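Local coordinates for protein ATP12 ATPase (Paracoccus denitrificans, PDB 2R31) that probably acts as a chaperone in the assembly of F1-ATPase, binding the unassembled alpha subunit as its ATP12-family relatives do, at residues Ala90-Asp95 with Leu154-Ala159; Glu21-Val27 with Leu42-Glu47. All coordinates share one frame; numbering follows the deposited sequence. Where two conformers were deposited one is given.

Contact 1: Ala90-Asp95 with Leu154-Ala159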
loop_
_atom_site.group_PDB
_atom_site.type_symbol
_atom_site.label_atom_id
_atom_site.label_comp_id
_atom_site.label_asym_id
_atom_site.label_seq_id
_atom_site.Cartn_x
_atom_site.Cartn_y
_atom_site.Cartn_z
ATOM N N ALA A 90 5.845 10.965 -3.886
ATOM C CA ALA A 90 4.552 11.617 -3.696
ATOM C C ALA A 90 3.959 12.075 -5.028
ATOM O O ALA A 90 2.745 11.935 -5.270
ATOM C CB ALA A 90 4.674 12.778 -2.732
ATOM N N ALA A 91 4.779 12.645 -5.907
ATOM C CA ALA A 91 4.270 13.113 -7.207
ATOM C C ALA A 91 3.808 11.923 -8.038
ATOM O O ALA A 91 2.761 11.960 -8.691
ATOM C CB ALA A 91 5.339 13.887 -7.913
ATOM N N MET A 92 4.587 10.830 -8.016
ATOM C CA MET A 92 4.250 9.652 -8.789
ATOM C C MET A 92 2.919 9.051 -8.339
ATOM O O MET A 92 2.066 8.678 -9.165
ATOM C CB MET A 92 5.423 8.651 -8.657
ATOM C CG MET A 92 5.227 7.336 -9.386
ATOM S SD MET A 92 4.259 6.114 -8.535
ATOM C CE MET A 92 5.354 5.704 -7.215
ATOM N N LEU A 93 2.725 8.936 -7.023
ATOM C CA LEU A 93 1.470 8.364 -6.528
ATOM C C LEU A 93 0.322 9.320 -6.815
ATOM O O LEU A 93 -0.788 8.904 -7.227
ATOM C CB LEU A 93 1.580 8.010 -5.065
ATOM C CG LEU A 93 2.512 6.862 -4.734
ATOM C CD1 LEU A 93 2.678 6.723 -3.232
ATOM C CD2 LEU A 93 2.037 5.552 -5.366
ATOM N N GLY A 94 0.532 10.619 -6.612
ATOM C CA GLY A 94 -0.508 11.591 -6.883
ATOM C C GLY A 94 -0.922 11.562 -8.357
ATOM O O GLY A 94 -2.097 11.837 -8.690
ATOM N N ASP A 95 0.006 11.282 -9.259
ATOM C CA ASP A 95 -0.270 11.220 -10.677
ATOM C C ASP A 95 -1.213 10.084 -11.065
ATOM O O ASP A 95 -1.828 10.151 -12.142
ATOM C CB ASP A 95 0.981 11.068 -11.479
ATOM C CG ASP A 95 1.789 12.276 -11.618
ATOM O OD1 ASP A 95 1.303 13.414 -11.309
ATOM O OD2 ASP A 95 2.971 12.097 -12.030
ATOM N N LEU A 154 -5.389 16.246 -5.649
ATOM C CA LEU A 154 -4.951 14.874 -5.355
ATOM C C LEU A 154 -3.443 14.837 -5.096
ATOM O O LEU A 154 -2.984 14.118 -4.196
ATOM C CB LEU A 154 -5.387 13.958 -6.477
ATOM C CG LEU A 154 -6.895 13.695 -6.530
ATOM C CD1 LEU A 154 -7.300 13.007 -7.815
ATOM C CD2 LEU A 154 -7.384 12.905 -5.307
ATOM N N ARG A 155 -2.649 15.618 -5.832
ATOM C CA ARG A 155 -1.226 15.792 -5.537
ATOM C C ARG A 155 -1.033 16.270 -4.115
ATOM O O ARG A 155 -0.173 15.763 -3.362
ATOM C CB ARG A 155 -0.530 16.780 -6.479
ATOM C CG ARG A 155 -0.048 16.230 -7.806
ATOM C CD ARG A 155 1.258 15.418 -7.664
ATOM N NE ARG A 155 1.816 15.153 -8.994
ATOM C CZ ARG A 155 2.561 16.013 -9.672
ATOM N NH1 ARG A 155 2.983 15.660 -10.888
ATOM N NH2 ARG A 155 2.906 17.194 -9.185
ATOM N N ALA A 156 -1.805 17.292 -3.724
ATOM C CA ALA A 156 -1.628 17.889 -2.405
ATOM C C ALA A 156 -1.993 16.900 -1.315
ATOM O O ALA A 156 -1.330 16.868 -0.260
ATOM C CB ALA A 156 -2.458 19.171 -2.292
ATOM N N GLU A 157 -3.023 16.114 -1.513
ATOM C CA GLU A 157 -3.435 15.124 -0.540
ATOM C C GLU A 157 -2.309 14.146 -0.283
ATOM O O GLU A 157 -1.962 13.835 0.869
ATOM C CB GLU A 157 -4.710 14.410 -1.017
ATOM C CG GLU A 157 -5.245 13.452 0.009
ATOM C CD GLU A 157 -5.920 14.117 1.195
ATOM O OE1 GLU A 157 -6.254 15.296 1.146
ATOM O OE2 GLU A 157 -6.115 13.400 2.218
ATOM N N VAL A 158 -1.697 13.619 -1.334
ATOM C CA VAL A 158 -0.595 12.656 -1.185
ATOM C C VAL A 158 0.627 13.301 -0.526
ATOM O O VAL A 158 1.278 12.719 0.338
ATOM C CB VAL A 158 -0.262 12.008 -2.535
ATOM C CG1 VAL A 158 0.948 11.113 -2.415
ATOM C CG2 VAL A 158 -1.451 11.220 -3.063
ATOM N N ALA A 159 0.947 14.522 -0.952
ATOM C CA ALA A 159 2.150 15.214 -0.424
ATOM C C ALA A 159 1.985 15.605 1.001
ATOM O O ALA A 159 3.007 15.906 1.661
ATOM C CB ALA A 159 2.440 16.425 -1.318
HETATM O O HOH W 1 1.887 14.526 -4.614
#
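Helices 86-95 and 148-159 pack against each other in the helical part of the chain, with Ala90 set against Ala159 and Gly94 against Arg155. The two short segments run with their N-to-C directions 135° apart and come as close as 8.3 Å axis to axis. Small residues allow this. The CA of Gly94 lies 4.0 Å from Val158 CG2, and a beta carbon on Gly94 would probably crowd Arg155 CD, at least in the conformer given. Val158 sends its two methyls to different residues of the first helix: with CG1 anti to its own backbone N (chi1 175°), CG1 reaches Ala90 and the CB of Leu93, while CG2 turns to Gly94. The methyl of Ala90 also lies against the backbone of Ala159.

The polar half belongs to Arg155, in the one of its two conformers given here. Its chain bends at chi2 and lays CD across the backbone of Ala91, whose CB sits 3.8 Å above the centre of the guanidinium. Asp95 then meets the edge of the group. Both donors go to one oxygen: NH1 to OD1 at 2.8 Å, by the syn lone pair, and NE to OD1 at 2.9 Å, from above the carboxylate plane. NE and NH1 make the grip side-on, and the planes are turned 47° against each other. NE also makes a weak bond to Ala91 O. Between the helices, a water donates to Arg155 O and, weakly, to Ala90 O, linking the two backbones.

Leu166 and Leu179, of helices 163-174 and 179-186, also touch Val158. The chemistry is thus divided: methyls and a glycine set the helix spacing on the buried side, whereas the ion pair spans the helices between the exposed Asp95 and Arg155 and probably depends on which conformer Arg155 adopts.

Contact 2: Glu21-Val27 with Leu42-Glu47; sequences EEGGWAV and LRLPTE
Trp25 and Glu47 meet because each first torsion sends its chain toward the other: the indole leaves with CG anti to the carbonyl carbon (chi1 -70°), and Glu47 carries CG anti to its backbone N (chi1 -173°) with the chain extended beyond. Glu47 therefore lies over one face of the indole. Its CA stands 3.7 Å above the ring plane, offset toward the rim, and its CG makes a CH-pi contact 4.1 Å from the centroid of the six-membered ring. The carboxylate plane is only 14° from that of the indole.

A single antiparallel bridge fixes the backbones. Trp25 and Leu44 form a hydrogen-bonded pair, Trp25 N to Leu44 O at 2.9 Å and Leu44 N to Trp25 O at 2.8 Å. Arg43 CA adds a CA-H...O contact to Trp25 O. Gly24, closing a type I turn from Glu21, fits where a beta carbon would strike Leu44 O.

Arg43 folds back over the strand. NH1 bonds to Leu42 O at 3.0 Å, from above the carbonyl plane, while Ala26 CB lies over one guanidinium face. Two waters add polar links: one accepts from NE and from Gly23 N, the other accepts from NH2 and donates weakly to Glu21 OE1. NE also packs against Glu21 CB.

An alanine in place of Trp25 removes the indole, and the CA, CB and CG of Glu47 would probably be left without the face they lie on, the chain freer to turn.

Thr46 N-caps helix 47-58, its OG1 bonded to Leu49 N and Leu236 O. Ala50 of that helix and Ile18 of strand 16-21 also touch Trp25, while Val27 CG2 and Leu44 CD1 meet 3.9 Å apart, with Ile53 of helix 47-58 touching Val27 and Ala75 of helix 70-82 touching Leu44.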
loop_
_atom_site.group_PDB
_atom_site.type_symbol
_atom_site.label_atom_id
_atom_site.label_comp_id
_atom_site.label_asym_id
_atom_site.label_seq_id
_atom_site.Cartn_x
_atom_site.Cartn_y
_atom_site.Cartn_z
ATOM N N GLU A 21 14.992 6.810 20.619
ATOM C CA GLU A 21 16.128 7.685 20.322
ATOM C C GLU A 21 15.581 8.977 19.778
ATOM O O GLU A 21 14.400 9.125 19.409
ATOM C CB GLU A 21 17.065 6.993 19.327
ATOM C CG GLU A 21 17.712 5.710 19.826
ATOM C CD GLU A 21 18.923 5.937 20.695
ATOM O OE1 GLU A 21 19.492 7.053 20.770
ATOM O OE2 GLU A 21 19.384 5.017 21.386
ATOM N N GLU A 22 16.449 9.984 19.611
ATOM C CA GLU A 22 16.012 11.288 19.082
ATOM C C GLU A 22 15.375 11.151 17.731
ATOM O O GLU A 22 14.388 11.830 17.415
ATOM C CB GLU A 22 17.237 12.232 19.073
ATOM C CG GLU A 22 16.923 13.610 18.515
ATOM C CD GLU A 22 17.926 14.685 18.904
ATOM O OE1 GLU A 22 18.487 14.667 20.048
ATOM O OE2 GLU A 22 18.116 15.631 18.047
ATOM N N GLY A 23 15.905 10.264 16.854
ATOM C CA GLY A 23 15.355 10.093 15.533
ATOM C C GLY A 23 14.169 9.205 15.396
ATOM O O GLY A 23 13.595 9.036 14.300
ATOM N N GLY A 24 13.747 8.588 16.484
ATOM C CA GLY A 24 12.627 7.659 16.487
ATOM C C GLY A 24 12.936 6.445 17.330
ATOM O O GLY A 24 13.971 6.320 17.988
ATOM N N TRP A 25 12.000 5.491 17.336
ATOM C CA TRP A 25 12.170 4.254 18.079
ATOM C C TRP A 25 13.150 3.330 17.357
ATOM O O TRP A 25 13.086 3.165 16.135
ATOM C CB TRP A 25 10.845 3.507 18.266
ATOM C CG TRP A 25 9.901 4.187 19.201
ATOM C CD1 TRP A 25 8.995 5.185 18.911
ATOM C CD2 TRP A 25 9.784 3.934 20.598
ATOM N NE1 TRP A 25 8.320 5.539 20.040
ATOM C CE2 TRP A 25 8.799 4.798 21.089
ATOM C CE3 TRP A 25 10.436 3.088 21.475
ATOM C CZ2 TRP A 25 8.414 4.823 22.444
ATOM C CZ3 TRP A 25 10.065 3.093 22.802
ATOM C CH2 TRP A 25 9.064 3.962 23.282
ATOM N N ALA A 26 14.010 2.714 18.145
ATOM C CA ALA A 26 14.923 1.666 17.697
ATOM C C ALA A 26 14.411 0.317 18.202
ATOM O O ALA A 26 13.762 0.204 19.249
ATOM C CB ALA A 26 16.312 1.907 18.240
ATOM N N VAL A 27 14.752 -0.721 17.424
ATOM C CA VAL A 27 14.520 -2.112 17.815
ATOM C C VAL A 27 15.866 -2.720 18.139
ATOM O O VAL A 27 16.776 -2.631 17.301
ATOM C CB VAL A 27 13.820 -2.888 16.684
ATOM C CG1 VAL A 27 13.692 -4.391 17.025
ATOM C CG2 VAL A 27 12.433 -2.292 16.431
ATOM N N LEU A 42 17.752 2.116 11.550
ATOM C CA LEU A 42 16.352 1.823 11.541
ATOM C C LEU A 42 15.748 2.629 12.687
ATOM O O LEU A 42 15.952 2.314 13.867
ATOM C CB LEU A 42 16.021 0.341 11.697
ATOM C CG LEU A 42 14.537 -0.000 11.611
ATOM C CD1 LEU A 42 14.027 0.124 10.190
ATOM C CD2 LEU A 42 14.234 -1.405 12.152
ATOM N N ARG A 43 15.009 3.683 12.385
ATOM C CA ARG A 43 14.327 4.520 13.351
ATOM C C ARG A 43 12.860 4.611 12.915
ATOM O O ARG A 43 12.574 4.864 11.751
ATOM C CB ARG A 43 14.942 5.899 13.487
ATOM C CG ARG A 43 16.325 5.866 14.086
ATOM C CD ARG A 43 16.402 5.458 15.555
ATOM N NE ARG A 43 17.786 5.492 16.028
ATOM C CZ ARG A 43 18.679 4.511 15.845
ATOM N NH1 ARG A 43 18.364 3.382 15.241
ATOM N NH2 ARG A 43 19.930 4.651 16.273
ATOM N N LEU A 44 11.942 4.386 13.860
ATOM C CA LEU A 44 10.524 4.241 13.551
ATOM C C LEU A 44 9.682 5.330 14.200
ATOM O O LEU A 44 10.016 5.816 15.294
ATOM C CB LEU A 44 10.063 2.878 14.076
ATOM C CG LEU A 44 10.943 1.710 13.611
ATOM C CD1 LEU A 44 10.537 0.485 14.399
ATOM C CD2 LEU A 44 10.841 1.486 12.115
ATOM N N PRO A 45 8.578 5.705 13.578
ATOM C CA PRO A 45 7.826 6.887 14.064
ATOM C C PRO A 45 6.981 6.633 15.287
ATOM O O PRO A 45 6.578 7.610 15.941
ATOM C CB PRO A 45 6.952 7.274 12.870
ATOM C CG PRO A 45 6.784 5.983 12.131
ATOM C CD PRO A 45 8.116 5.318 12.234
ATOM N N THR A 46 6.632 5.389 15.594
ATOM C CA THR A 46 5.681 5.073 16.668
ATOM C C THR A 46 6.180 3.901 17.489
ATOM O O THR A 46 6.818 2.974 17.007
ATOM C CB THR A 46 4.261 4.764 16.143
ATOM O OG1 THR A 46 4.390 3.551 15.363
ATOM C CG2 THR A 46 3.698 5.857 15.271
ATOM N N GLU A 47 5.734 3.905 18.754
ATOM C CA GLU A 47 5.936 2.777 19.646
ATOM C C GLU A 47 5.218 1.554 19.080
ATOM O O GLU A 47 5.747 0.436 19.137
ATOM C CB GLU A 47 5.431 3.089 21.057
ATOM C CG GLU A 47 5.793 1.983 22.041
ATOM C CD GLU A 47 4.999 1.978 23.330
ATOM O OE1 GLU A 47 3.937 2.670 23.373
ATOM O OE2 GLU A 47 5.362 1.292 24.284
HETATM O O HOH W 2 20.810 6.981 17.947
HETATM O O HOH W 3 18.475 8.636 16.312
HETATM O O HOH W 4 16.717 0.052 15.342
#

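In the fold
The two contacts are separate, their centres 26 Å apart and nearest atoms about 15 Å apart, and both are partly buried. Contact 1 lies nearer the middle of the chain, about 14 Å from its centre, and joins two helices. Contact 2, about 21 Å out, ties a strand of the small antiparallel sheet to the loop leading into helix 47-58. Helix 163-174 touches both, through Leu166 at contact 1 and Phe164 at contact 2. Their chemistry follows their place: the helices meet through small side chains and an ion pair, with a water between carbonyls; the strand contact adds a backbone bridge to broad side-chain burial by Trp25 and Arg43.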